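Local coordinates for putative p22 protein (Leishmania major, PDB 1YQF) that is of unknown function but belongs to the mitochondrial glycoprotein (MAM33) family and resembles human p32, a trimeric acidic protein of the mitochondrial matrix, at residues A[26-31]-A[197-202]; A[64-69]-A[77-82]; A[92-97]-A[108-113]; A[115-120]-A[169-174]; A[123-128]-A[143-148]. One frame throughout, in Å; residues are numbered along the deposited sequence.

Interaction 1. Residues A[26-31]-A[197-202]; sequences ALADAT and TMNKFA
T31 and N199 make the polar half of this helix-helix contact, and L27, A28, M198 and A202 make the apolar half. Helices 23-39 and 173-202, the first and last of the chain, run antiparallel here, their local axes 8.3 Å apart at closest approach. The polar part turns on the side-chain amide of N199. Its ND2 donates to T31 OG1 at 2.9 Å, nearly straight at 164°, and the hydroxyl oxygen lies almost exactly in the amide plane. N199 leaves its helix with CG anti to the backbone N (chi1 177°), and this carries the amide across to the N-terminal helix, where ND2 also comes to 3.0 Å from A28 O.

The apolar part is built from small and flexible groups. The methyl of A202 fits against the first helix, with CB 3.8 Å from L27 CD2 and 4.0 Å from A28 CB. Alanine on both helices lets the backbones close to 5.1 Å between the CA atoms of A28 and A202. One turn along, the bent thioether of M198 crosses both its neighbours at about a right angle: SD lies 3.8 Å from T31 CG2 and 4.1 Å from L27 CD1. T31 thus serves both parts, its hydroxyl facing the amide and its methyl the sulfur.

A second subunit extends the apolar side, its V162 packing on L27 and its L158 on T31, so this helix pair also belongs to the trimer interface. The chemistry implies a junction closed mainly by fit, with one directed amide-hydroxyl bond fixing how N199 is turned.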
# COMPACT_ATOMS: atom_id res chain seq x y z
N ALA A 26 33.19 -13.69 12.40
CA ALA A 26 33.56 -12.28 12.38
C ALA A 26 32.33 -11.39 12.55
O ALA A 26 32.44 -10.27 13.04
CB ALA A 26 34.29 -11.94 11.09
N LEU A 27 31.17 -11.89 12.12
CA LEU A 27 29.91 -11.18 12.33
C LEU A 27 29.58 -11.20 13.81
O LEU A 27 29.18 -10.18 14.37
CB LEU A 27 28.77 -11.81 11.51
CG LEU A 27 27.40 -11.14 11.63
CD1 LEU A 27 27.42 -9.71 11.12
CD2 LEU A 27 26.33 -11.93 10.89
N ALA A 28 29.75 -12.36 14.45
CA ALA A 28 29.52 -12.49 15.90
C ALA A 28 30.36 -11.49 16.70
O ALA A 28 29.84 -10.83 17.60
CB ALA A 28 29.83 -13.91 16.35
N ASP A 29 31.65 -11.40 16.37
CA ASP A 29 32.56 -10.46 17.01
C ASP A 29 32.14 -9.02 16.75
O ASP A 29 32.26 -8.16 17.62
CB ASP A 29 34.00 -10.65 16.49
CG ASP A 29 34.53 -12.05 16.71
OD1 ASP A 29 34.02 -12.86 17.51
OD2 ASP A 29 35.54 -12.40 16.06
N ALA A 30 31.66 -8.76 15.53
CA ALA A 30 31.23 -7.43 15.11
C ALA A 30 29.97 -6.97 15.85
O ALA A 30 29.90 -5.83 16.29
CB ALA A 30 30.99 -7.40 13.60
N THR A 31 28.99 -7.86 15.99
CA THR A 31 27.75 -7.53 16.70
C THR A 31 28.02 -7.41 18.19
O THR A 31 27.47 -6.54 18.85
CB THR A 31 26.65 -8.58 16.44
OG1 THR A 31 27.15 -9.90 16.70
CG2 THR A 31 26.25 -8.60 14.98
N THR A 197 20.01 -10.28 18.67
CA THR A 197 19.36 -11.30 17.86
C THR A 197 20.22 -11.71 16.67
O THR A 197 20.27 -12.89 16.32
CB THR A 197 17.99 -10.80 17.38
OG1 THR A 197 17.15 -10.55 18.51
CG2 THR A 197 17.25 -11.88 16.58
N MET A 198 20.88 -10.74 16.04
CA MET A 198 21.77 -11.04 14.93
C MET A 198 23.00 -11.78 15.44
O MET A 198 23.55 -12.64 14.75
CB MET A 198 22.21 -9.77 14.21
CG MET A 198 23.18 -10.04 13.08
SD MET A 198 23.65 -8.58 12.20
CE MET A 198 22.36 -8.51 10.98
N ASN A 199 23.44 -11.42 16.64
CA ASN A 199 24.58 -12.07 17.28
C ASN A 199 24.27 -13.54 17.54
O ASN A 199 25.10 -14.41 17.29
CB ASN A 199 24.93 -11.36 18.59
CG ASN A 199 26.07 -12.03 19.33
OD1 ASN A 199 25.85 -12.82 20.24
ND2 ASN A 199 27.30 -11.73 18.92
N LYS A 200 23.07 -13.80 18.04
CA LYS A 200 22.56 -15.16 18.23
C LYS A 200 22.61 -15.92 16.92
O LYS A 200 23.00 -17.08 16.87
CB LYS A 200 21.11 -15.10 18.73
CG LYS A 200 20.40 -16.44 18.88
CD LYS A 200 19.00 -16.23 19.44
CE LYS A 200 18.23 -17.53 19.55
NZ LYS A 200 16.80 -17.29 19.91
N PHE A 201 22.19 -15.23 15.86
CA PHE A 201 22.17 -15.79 14.51
C PHE A 201 23.56 -16.19 14.02
O PHE A 201 23.71 -17.20 13.34
CB PHE A 201 21.58 -14.77 13.54
CG PHE A 201 20.59 -15.36 12.60
CD1 PHE A 201 19.29 -15.59 13.01
CD2 PHE A 201 20.96 -15.69 11.30
CE1 PHE A 201 18.37 -16.14 12.15
CE2 PHE A 201 20.03 -16.23 10.43
CZ PHE A 201 18.74 -16.46 10.86
N ALA A 202 24.55 -15.39 14.39
CA ALA A 202 25.94 -15.60 13.97
C ALA A 202 26.70 -16.56 14.89
O ALA A 202 27.84 -16.92 14.60
CB ALA A 202 26.65 -14.26 13.91

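Interaction 2. Residues A[64-69]-A[77-82]; sequences TFDLTK and VVRYST
The beta hairpin of strands 64-71 and 74-81 lies within the antiparallel sheet of this p32-like fold. F65 with Y80 and L67 with V78 are the hydrogen-bonded pairs, each joined by two backbone bonds; F65 N reaches Y80 O at 2.9 Å. Their side chains share the face covered by helix 173-202, which brings V179 and Y182 against Y80 and L175 and F178 against L67. F65, L67, V78 and the Y80 ring suit that apolar side, though the buried Y80 hydroxyl has no modelled partner. The rings of F65 and Y80 are near parallel but slid apart, so the closer meeting is a CH-pi contact: F65 CB sits over the face of Y80, 3.9 Å from the ring centroid. Y80 CG stands between the backbone N and carbonyl carbon (chi1 62°), swinging the ring toward F65.

The other face, which also carries V77, is more polar and holds the D66-R79 pair. These two are joined by a bidentate, side-on salt bridge, the carboxylate and guanidinium planes only 14° apart. R79 NH1 also bonds to K132 O. R79 NE donates to D66 OD1 at 2.9 Å, while NH2 meets the syn lone pair of D66 OD2 at 3.1 Å.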
# COMPACT_ATOMS: atom_id res chain seq x y z
N THR A 64 4.01 -0.31 17.69
CA THR A 64 2.85 0.56 17.75
C THR A 64 2.54 0.91 19.20
O THR A 64 2.55 0.05 20.07
CB THR A 64 1.64 -0.15 17.13
OG1 THR A 64 1.95 -0.56 15.79
CG2 THR A 64 0.48 0.82 16.95
N PHE A 65 2.25 2.18 19.44
CA PHE A 65 1.92 2.66 20.78
C PHE A 65 0.67 3.54 20.75
O PHE A 65 0.46 4.29 19.80
CB PHE A 65 3.09 3.45 21.37
CG PHE A 65 4.34 2.65 21.56
CD1 PHE A 65 5.23 2.46 20.51
CD2 PHE A 65 4.63 2.07 22.79
CE1 PHE A 65 6.40 1.72 20.68
CE2 PHE A 65 5.80 1.33 22.97
CZ PHE A 65 6.68 1.15 21.92
N ASP A 66 -0.13 3.42 21.79
CA ASP A 66 -1.34 4.21 21.96
C ASP A 66 -1.21 5.05 23.21
O ASP A 66 -0.90 4.54 24.28
CB ASP A 66 -2.55 3.29 22.11
CG ASP A 66 -3.05 2.76 20.78
OD1 ASP A 66 -2.33 2.90 19.77
OD2 ASP A 66 -4.14 2.18 20.68
N LEU A 67 -1.44 6.35 23.07
CA LEU A 67 -1.59 7.24 24.22
C LEU A 67 -3.08 7.39 24.45
O LEU A 67 -3.79 7.89 23.59
CB LEU A 67 -0.97 8.60 23.92
CG LEU A 67 0.55 8.63 23.86
CD1 LEU A 67 1.05 9.89 23.19
CD2 LEU A 67 1.11 8.52 25.27
N THR A 68 -3.55 6.94 25.61
CA THR A 68 -4.98 6.99 25.94
C THR A 68 -5.27 7.94 27.09
O THR A 68 -4.47 8.09 28.01
CB THR A 68 -5.49 5.59 26.31
OG1 THR A 68 -4.79 5.09 27.45
CG2 THR A 68 -5.19 4.58 25.20
N LYS A 69 -6.44 8.57 27.04
CA LYS A 69 -6.89 9.50 28.08
C LYS A 69 -8.35 9.87 27.86
O LYS A 69 -8.81 9.92 26.72
CB LYS A 69 -6.01 10.76 28.08
CG LYS A 69 -6.75 12.09 28.22
CD LYS A 69 -5.82 13.27 27.98
CE LYS A 69 -6.59 14.58 27.85
NZ LYS A 69 -5.72 15.71 27.44
N VAL A 77 -7.50 8.66 21.80
CA VAL A 77 -6.37 7.78 21.51
C VAL A 77 -5.46 8.45 20.50
O VAL A 77 -5.91 8.85 19.43
CB VAL A 77 -6.83 6.41 20.96
CG1 VAL A 77 -5.64 5.53 20.62
CG2 VAL A 77 -7.74 5.69 21.96
N VAL A 78 -4.18 8.57 20.83
CA VAL A 78 -3.17 9.07 19.90
C VAL A 78 -2.24 7.91 19.58
O VAL A 78 -1.50 7.45 20.44
CB VAL A 78 -2.37 10.24 20.48
CG1 VAL A 78 -1.32 10.72 19.48
CG2 VAL A 78 -3.30 11.38 20.87
N ARG A 79 -2.29 7.44 18.34
CA ARG A 79 -1.56 6.25 17.93
C ARG A 79 -0.39 6.62 17.04
O ARG A 79 -0.50 7.46 16.15
CB ARG A 79 -2.51 5.32 17.18
CG ARG A 79 -1.85 4.09 16.58
CD ARG A 79 -2.84 3.06 16.08
NE ARG A 79 -3.65 2.51 17.17
CZ ARG A 79 -4.78 1.82 16.99
NH1 ARG A 79 -5.25 1.60 15.77
NH2 ARG A 79 -5.45 1.35 18.03
N TYR A 80 0.75 5.98 17.29
CA TYR A 80 1.94 6.18 16.48
C TYR A 80 2.80 4.93 16.46
O TYR A 80 2.61 4.02 17.27
CB TYR A 80 2.76 7.35 17.03
CG TYR A 80 3.26 7.13 18.44
CD1 TYR A 80 2.40 7.28 19.52
CD2 TYR A 80 4.58 6.78 18.69
CE1 TYR A 80 2.85 7.09 20.82
CE2 TYR A 80 5.04 6.59 19.98
CZ TYR A 80 4.17 6.74 21.04
OH TYR A 80 4.60 6.55 22.33
N SER A 81 3.76 4.92 15.55
CA SER A 81 4.72 3.84 15.42
C SER A 81 6.12 4.42 15.59
O SER A 81 6.39 5.54 15.15
CB SER A 81 4.58 3.16 14.05
OG SER A 81 5.55 2.14 13.88
N THR A 82 7.01 3.66 16.22
CA THR A 82 8.40 4.08 16.39
C THR A 82 9.26 3.58 15.23
O THR A 82 10.47 3.77 15.22
CB THR A 82 8.96 3.57 17.73
OG1 THR A 82 8.95 2.13 17.76
CG2 THR A 82 8.08 3.99 18.89

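Interaction 3. Residues A[92-97]-A[108-113]; sequences HNIFVY and ADLSIE
V96 and L110 interlock along one face of this strand pair, where V96 CG2 comes within 3.5 Å of L110 CD1. L110 stands diagonal to V96 in the register, and its branched end leans over to meet the valine. The space beside V96 on the facing strand is taken by A108, whose single methyl leaves the larger valine room; the two CB atoms are 4.2 Å apart. I94 forms the next bump. Its CG1 holds the confined position between the backbone N and carbonyl carbon (chi1 63°) and reaches across to L110 CB at 4.1 Å, while its CG2 points along the strand toward I112 CD1. The two isoleucines cross at about a right angle. Branched residues suit I94, V96, L110 and I112 because their branches fit between one another. Helix 173-202 closes over this end, with V179 and V180 on I112 and V180 and S183 on H92.

The face bearing N93, F95, D109 and S111 is more polar. The D109 carboxylate meets the edge of the F95 ring, OD2 lying 3.4 Å from CE2 with the two planes 80° apart, an approach probably favoured by the slightly positive ring hydrogens. D109 OD1 is also bonded to Q107. Beyond it N93 OD1 rests 3.5 Å from S111 CB, and the serine hydroxyl bonds to both E113 and N120.

Backbone bonds such as I94 N to L110 O, 2.9 Å, hold these shapes in register. Strands 92-99 and 105-113 form a beta hairpin of the antiparallel sheet, its I94/V96/L110/I112 face being the one packed by helix 173-202.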
# COMPACT_ATOMS: atom_id res chain seq x y z
N HIS A 92 7.06 12.33 11.39
CA HIS A 92 6.46 11.46 12.39
C HIS A 92 4.95 11.60 12.31
O HIS A 92 4.41 12.66 12.62
CB HIS A 92 6.94 11.86 13.79
CG HIS A 92 8.38 11.51 14.06
ND1 HIS A 92 8.76 10.29 14.56
CD2 HIS A 92 9.51 12.23 13.89
CE1 HIS A 92 10.08 10.27 14.70
NE2 HIS A 92 10.56 11.43 14.29
N ASN A 93 4.28 10.54 11.88
CA ASN A 93 2.83 10.57 11.72
C ASN A 93 2.10 10.05 12.95
O ASN A 93 2.54 9.10 13.59
CB ASN A 93 2.43 9.76 10.48
CG ASN A 93 2.91 10.40 9.18
OD1 ASN A 93 2.87 11.62 9.03
ND2 ASN A 93 3.36 9.58 8.25
N ILE A 94 1.00 10.71 13.30
CA ILE A 94 0.13 10.26 14.39
C ILE A 94 -1.32 10.22 13.94
O ILE A 94 -1.75 10.98 13.08
CB ILE A 94 0.28 11.15 15.65
CG1 ILE A 94 -0.17 12.58 15.38
CG2 ILE A 94 1.71 11.12 16.15
CD1 ILE A 94 -0.16 13.48 16.62
N PHE A 95 -2.08 9.31 14.55
CA PHE A 95 -3.49 9.16 14.26
C PHE A 95 -4.25 9.40 15.55
O PHE A 95 -4.09 8.65 16.51
CB PHE A 95 -3.74 7.77 13.68
CG PHE A 95 -2.96 7.52 12.43
CD1 PHE A 95 -1.66 7.01 12.51
CD2 PHE A 95 -3.47 7.85 11.19
CE1 PHE A 95 -0.91 6.82 11.36
CE2 PHE A 95 -2.73 7.65 10.04
CZ PHE A 95 -1.44 7.13 10.13
N VAL A 96 -5.03 10.47 15.57
CA VAL A 96 -5.78 10.87 16.75
C VAL A 96 -7.23 10.40 16.62
O VAL A 96 -7.90 10.75 15.66
CB VAL A 96 -5.77 12.41 16.93
CG1 VAL A 96 -6.49 12.81 18.20
CG2 VAL A 96 -4.34 12.93 16.95
N TYR A 97 -7.69 9.62 17.58
CA TYR A 97 -9.07 9.13 17.58
C TYR A 97 -9.85 9.76 18.73
O TYR A 97 -9.39 9.79 19.87
CB TYR A 97 -9.10 7.60 17.69
CG TYR A 97 -8.30 6.90 16.61
CD1 TYR A 97 -6.94 6.68 16.77
CD2 TYR A 97 -8.91 6.47 15.44
CE1 TYR A 97 -6.19 6.04 15.78
CE2 TYR A 97 -8.17 5.83 14.45
CZ TYR A 97 -6.81 5.61 14.63
OH TYR A 97 -6.07 4.97 13.66
N ALA A 108 -8.16 12.05 13.15
CA ALA A 108 -7.37 13.15 12.60
C ALA A 108 -5.95 12.66 12.35
O ALA A 108 -5.30 12.17 13.27
CB ALA A 108 -7.37 14.33 13.54
N ASP A 109 -5.49 12.78 11.11
CA ASP A 109 -4.11 12.43 10.77
C ASP A 109 -3.26 13.68 10.81
O ASP A 109 -3.55 14.65 10.11
CB ASP A 109 -4.03 11.82 9.37
CG ASP A 109 -4.86 10.57 9.23
OD1 ASP A 109 -5.73 10.30 10.10
OD2 ASP A 109 -4.71 9.78 8.27
N LEU A 110 -2.21 13.67 11.61
CA LEU A 110 -1.29 14.79 11.66
C LEU A 110 0.14 14.32 11.53
O LEU A 110 0.47 13.18 11.83
CB LEU A 110 -1.46 15.58 12.97
CG LEU A 110 -2.88 15.99 13.35
CD1 LEU A 110 -3.52 14.91 14.18
CD2 LEU A 110 -2.89 17.31 14.09
N SER A 111 1.00 15.22 11.06
CA SER A 111 2.43 14.97 11.01
C SER A 111 3.14 15.98 11.91
O SER A 111 2.66 17.10 12.09
CB SER A 111 2.94 15.06 9.57
OG SER A 111 2.47 16.23 8.93
N ILE A 112 4.26 15.56 12.48
CA ILE A 112 5.05 16.40 13.36
C ILE A 112 6.30 16.81 12.59
O ILE A 112 7.12 15.97 12.24
CB ILE A 112 5.43 15.65 14.65
CG1 ILE A 112 4.18 15.10 15.34
CG2 ILE A 112 6.19 16.58 15.61
CD1 ILE A 112 4.47 14.11 16.45
N GLU A 113 6.41 18.11 12.32
CA GLU A 113 7.52 18.65 11.56
C GLU A 113 7.97 19.98 12.16
O GLU A 113 7.18 20.93 12.24
CB GLU A 113 7.15 18.82 10.08
CG GLU A 113 5.71 19.22 9.80
CD GLU A 113 5.26 18.83 8.40
OE1 GLU A 113 5.08 17.62 8.14
OE2 GLU A 113 5.08 19.74 7.56

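Interaction 4. Residues A[115-120]-A[169-174]; sequences GELVLN and RGVDEK
A helix start meets the outermost strand of this chain's sheet here: the loop leading into helix 173-202 lies against residues 115-117, by strand 116-125. L117 makes the apolar part. Both its methyls straddle the carbonyl oxygen of D172, with CD2 at 3.4 Å and CD1 at 3.5 Å from D172 O, and CD2 also lies 4.0 Å from V171 CG1. A leucine suits the spot because its forked end can take up a backbone bump while still reaching the valine. V171 continues inward onto V96 and L166, and L117 onto I112, so the patch is the margin of a larger apolar layer.

E173 makes the outer part. Its chain lies along the carbonyl of G115, with CG 3.4 Å from G115 O, and its carboxylate stands near that oxygen without bonding to it. E116 OE2 is 5.4 Å from E173 OE2, a like-charge approach that exposure to solvent would probably soften. G115 has positive phi, which glycine readily adopts.

Residues 169-174 link two helices: G170 is the C' residue of a Schellman motif ending helix 156-168, and D172 is the N-cap of the next, its OD1 accepting from L175 N.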
# COMPACT_ATOMS: atom_id res chain seq x y z
N GLY A 115 8.72 20.54 15.28
CA GLY A 115 8.00 20.71 16.53
C GLY A 115 6.63 21.32 16.36
O GLY A 115 6.05 21.84 17.31
N GLU A 116 6.10 21.25 15.13
CA GLU A 116 4.82 21.87 14.78
C GLU A 116 3.86 20.78 14.32
O GLU A 116 4.24 19.88 13.57
CB GLU A 116 5.01 22.91 13.67
CG GLU A 116 3.82 23.82 13.44
CD GLU A 116 4.02 24.76 12.26
OE1 GLU A 116 3.97 24.29 11.10
OE2 GLU A 116 4.24 25.97 12.49
N LEU A 117 2.61 20.87 14.76
CA LEU A 117 1.59 19.92 14.36
C LEU A 117 0.94 20.39 13.07
O LEU A 117 0.49 21.53 12.98
CB LEU A 117 0.53 19.76 15.46
CG LEU A 117 0.52 18.43 16.21
CD1 LEU A 117 1.90 18.08 16.78
CD2 LEU A 117 -0.51 18.50 17.33
N VAL A 118 0.90 19.51 12.07
CA VAL A 118 0.26 19.80 10.80
C VAL A 118 -0.86 18.80 10.56
O VAL A 118 -0.66 17.59 10.66
CB VAL A 118 1.25 19.78 9.62
CG1 VAL A 118 0.54 20.11 8.31
CG2 VAL A 118 2.39 20.76 9.86
N LEU A 119 -2.04 19.32 10.25
CA LEU A 119 -3.24 18.52 10.05
C LEU A 119 -3.36 18.11 8.59
O LEU A 119 -3.34 18.96 7.70
CB LEU A 119 -4.44 19.35 10.46
CG LEU A 119 -5.82 18.72 10.51
CD1 LEU A 119 -5.86 17.49 11.42
CD2 LEU A 119 -6.78 19.80 10.99
N ASN A 120 -3.48 16.81 8.34
CA ASN A 120 -3.51 16.29 6.98
C ASN A 120 -4.82 15.62 6.56
O ASN A 120 -5.09 15.52 5.36
CB ASN A 120 -2.35 15.31 6.79
CG ASN A 120 -1.00 16.01 6.76
OD1 ASN A 120 -0.83 17.03 6.09
ND2 ASN A 120 -0.04 15.47 7.50
N ARG A 169 -7.73 19.36 23.92
CA ARG A 169 -7.69 17.96 24.36
C ARG A 169 -6.29 17.38 24.58
O ARG A 169 -6.14 16.16 24.69
CB ARG A 169 -8.44 17.11 23.34
CG ARG A 169 -9.92 17.32 23.41
CD ARG A 169 -10.68 16.84 22.18
NE ARG A 169 -12.11 17.08 22.33
CZ ARG A 169 -12.69 18.28 22.32
NH1 ARG A 169 -11.97 19.39 22.16
NH2 ARG A 169 -14.00 18.37 22.48
N GLY A 170 -5.27 18.23 24.65
CA GLY A 170 -3.90 17.77 24.88
C GLY A 170 -3.15 17.36 23.62
O GLY A 170 -1.98 16.96 23.71
N VAL A 171 -3.80 17.46 22.46
CA VAL A 171 -3.15 17.17 21.19
C VAL A 171 -2.51 18.47 20.68
O VAL A 171 -3.12 19.23 19.93
CB VAL A 171 -4.16 16.63 20.16
CG1 VAL A 171 -3.46 16.26 18.85
CG2 VAL A 171 -4.90 15.43 20.72
N ASP A 172 -1.28 18.70 21.12
CA ASP A 172 -0.58 19.96 20.88
C ASP A 172 0.90 19.70 20.56
O ASP A 172 1.28 18.58 20.21
CB ASP A 172 -0.74 20.88 22.10
CG ASP A 172 -0.39 20.20 23.41
OD1 ASP A 172 0.49 19.32 23.42
OD2 ASP A 172 -0.95 20.49 24.49
N GLU A 173 1.73 20.74 20.66
CA GLU A 173 3.16 20.61 20.39
C GLU A 173 3.92 19.85 21.48
O GLU A 173 4.96 19.26 21.20
CB GLU A 173 3.79 21.99 20.20
CG GLU A 173 3.26 22.74 18.98
CD GLU A 173 4.07 23.97 18.63
OE1 GLU A 173 5.08 24.27 19.32
OE2 GLU A 173 3.69 24.66 17.66
N LYS A 174 3.41 19.89 22.71
CA LYS A 174 4.01 19.13 23.81
C LYS A 174 3.84 17.62 23.63
O LYS A 174 4.71 16.85 24.03
CB LYS A 174 3.41 19.55 25.15
CG LYS A 174 3.58 21.03 25.48
CD LYS A 174 5.05 21.45 25.52
CE LYS A 174 5.20 22.95 25.69
NZ LYS A 174 4.47 23.72 24.63

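Interaction 5. Residues A[123-128]-A[143-148]; sequences RFYDEA and NELYTG
R123 reaches N143, the first residue of 143-148, through a water: NH1 of R123 donates to water 2 at 3.1 Å, and that water donates to N143 OD1 at 2.7 Å. N143 suits the place because its OD1 can accept from the water that R123 NH1 donates to. L145 follows. Its CB lies at the edge of the guanidinium, 3.9 Å from R123 NH2, and its CD1 touches the edge of the Y125 ring at CD1, 4.0 Å away. A leucine suits this place because one branch can meet the tyrosine while L130 of helix 128-132 packs on the same side chain.

Y146 contributes its backbone carbonyl. Water 1 donates to Y146 O at 2.7 Å and to F124 O, and accepts from R123 NH2, which also bonds to R142 O; water 3 joins F124 N to the same Y146 oxygen. Here the end of strand 116-125, the outermost in this chain's antiparallel sheet, is tied by water to a loop. The segments also lie at a subunit boundary: N83 of the third subunit bonds to the backbone of L145 and T147, and F124 meets F201 and W194 of that subunit.

T147 sets its CG2 over one face of the guanidinium, 3.8 Å from R123 CZ. R123 CG sits between its backbone N and carbonyl carbon (chi1 67°), directing the chain back along this loop. T147 O lies 3.5 Å from R123 CB and accepts a bond from N121. At G148 the backbone closes on R123, the two CA atoms 4.9 Å apart; a CB there would run into the preceding carbonyl oxygen, so glycine suits it.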
# COMPACT_ATOMS: atom_id res chain seq x y z
N ARG A 123 -11.69 12.56 9.25
CA ARG A 123 -12.75 11.68 8.78
C ARG A 123 -13.50 11.09 9.97
O ARG A 123 -13.00 11.12 11.09
CB ARG A 123 -12.15 10.57 7.94
CG ARG A 123 -11.27 9.62 8.74
CD ARG A 123 -10.57 8.61 7.90
NE ARG A 123 -11.54 7.72 7.26
CZ ARG A 123 -11.22 6.70 6.47
NH1 ARG A 123 -9.96 6.43 6.19
NH2 ARG A 123 -12.18 5.95 5.95
N PHE A 124 -14.69 10.54 9.73
CA PHE A 124 -15.51 9.98 10.79
C PHE A 124 -15.94 8.54 10.50
O PHE A 124 -15.99 8.13 9.34
CB PHE A 124 -16.76 10.83 10.99
CG PHE A 124 -16.48 12.21 11.49
CD1 PHE A 124 -16.22 12.43 12.83
CD2 PHE A 124 -16.49 13.29 10.62
CE1 PHE A 124 -15.97 13.71 13.30
CE2 PHE A 124 -16.24 14.56 11.08
CZ PHE A 124 -15.98 14.78 12.42
N TYR A 125 -16.25 7.80 11.56
CA TYR A 125 -16.74 6.43 11.49
C TYR A 125 -17.90 6.26 12.47
O TYR A 125 -17.90 6.86 13.54
CB TYR A 125 -15.65 5.43 11.87
CG TYR A 125 -14.35 5.51 11.11
CD1 TYR A 125 -14.15 4.78 9.94
CD2 TYR A 125 -13.29 6.28 11.58
CE1 TYR A 125 -12.95 4.84 9.25
CE2 TYR A 125 -12.08 6.34 10.91
CZ TYR A 125 -11.92 5.63 9.74
OH TYR A 125 -10.71 5.70 9.08
N ASP A 126 -18.87 5.42 12.12
CA ASP A 126 -20.03 5.19 12.99
C ASP A 126 -19.64 4.45 14.27
O ASP A 126 -20.26 4.68 15.31
CB ASP A 126 -21.12 4.40 12.25
CG ASP A 126 -21.79 5.21 11.16
OD1 ASP A 126 -21.87 6.46 11.19
OD2 ASP A 126 -22.29 4.61 10.20
N GLU A 127 -18.63 3.59 14.20
CA GLU A 127 -18.22 2.80 15.36
C GLU A 127 -16.70 2.80 15.59
O GLU A 127 -15.90 2.85 14.65
CB GLU A 127 -18.75 1.37 15.25
CG GLU A 127 -18.23 0.58 14.06
CD GLU A 127 -18.88 -0.79 13.94
OE1 GLU A 127 -20.13 -0.85 13.87
OE2 GLU A 127 -18.14 -1.81 13.94
N ALA A 128 -16.33 2.74 16.87
CA ALA A 128 -14.94 2.75 17.32
C ALA A 128 -14.06 1.64 16.74
O ALA A 128 -12.93 1.90 16.35
CB ALA A 128 -14.89 2.71 18.84
N ASN A 143 -10.86 1.73 3.77
CA ASN A 143 -10.44 2.24 2.47
C ASN A 143 -11.61 2.53 1.53
O ASN A 143 -11.50 3.35 0.63
CB ASN A 143 -9.46 1.26 1.79
CG ASN A 143 -8.05 1.31 2.38
OD1 ASN A 143 -7.69 2.24 3.10
ND2 ASN A 143 -7.25 0.30 2.06
N GLU A 144 -12.74 1.85 1.75
CA GLU A 144 -13.94 2.03 0.93
C GLU A 144 -14.84 3.17 1.38
O GLU A 144 -15.69 3.62 0.61
CB GLU A 144 -14.78 0.75 0.94
CG GLU A 144 -14.13 -0.46 0.30
CD GLU A 144 -15.11 -1.62 0.21
OE1 GLU A 144 -15.60 -2.07 1.26
OE2 GLU A 144 -15.40 -2.07 -0.93
N LEU A 145 -14.71 3.60 2.63
CA LEU A 145 -15.57 4.64 3.18
C LEU A 145 -15.08 6.04 2.78
O LEU A 145 -13.95 6.20 2.30
CB LEU A 145 -15.64 4.54 4.70
CG LEU A 145 -16.09 3.21 5.31
CD1 LEU A 145 -16.08 3.29 6.83
CD2 LEU A 145 -17.47 2.80 4.84
N TYR A 146 -15.94 7.04 2.99
CA TYR A 146 -15.60 8.43 2.72
C TYR A 146 -14.50 8.91 3.67
O TYR A 146 -14.70 8.93 4.88
CB TYR A 146 -16.84 9.31 2.90
CG TYR A 146 -16.59 10.80 2.74
CD1 TYR A 146 -16.06 11.33 1.57
CD2 TYR A 146 -16.92 11.68 3.77
CE1 TYR A 146 -15.85 12.70 1.42
CE2 TYR A 146 -16.71 13.05 3.63
CZ TYR A 146 -16.19 13.56 2.46
OH TYR A 146 -15.99 14.91 2.35
N THR A 147 -13.36 9.31 3.11
CA THR A 147 -12.21 9.71 3.90
C THR A 147 -12.19 11.20 4.24
O THR A 147 -11.21 11.69 4.80
CB THR A 147 -10.89 9.34 3.17
OG1 THR A 147 -10.81 10.02 1.90
CG2 THR A 147 -10.87 7.85 2.82
N GLY A 148 -13.25 11.93 3.89
CA GLY A 148 -13.33 13.35 4.18
C GLY A 148 -12.85 14.20 3.02
O GLY A 148 -12.30 13.68 2.06
O HOH W 1 -14.69 7.45 7.14
O HOH W 2 -8.32 4.22 4.82
O HOH W 3 -15.63 10.99 7.13

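Interactions 2 and 3 are neighbouring hairpins of one sheet, joined through strands 74-81 and 92-99, and both turn an apolar face toward helix 173-202; regular backbone pairing dominates them. Interaction 3 is buried, interactions 2 and 5 partly so. Interaction 4 lies at the surface beside interaction 3, on the strand that follows, and relies on apolar contact and backbone carbonyls. Interaction 5 uses the far part of that strand, 116-125, but bridges it to a loop through waters. Interaction 1 stands apart, its centre about 41 Å from that of interaction 4, although both use helix 173-202. It is buried, and a second subunit packs on it; interaction 5 likewise borders another subunit.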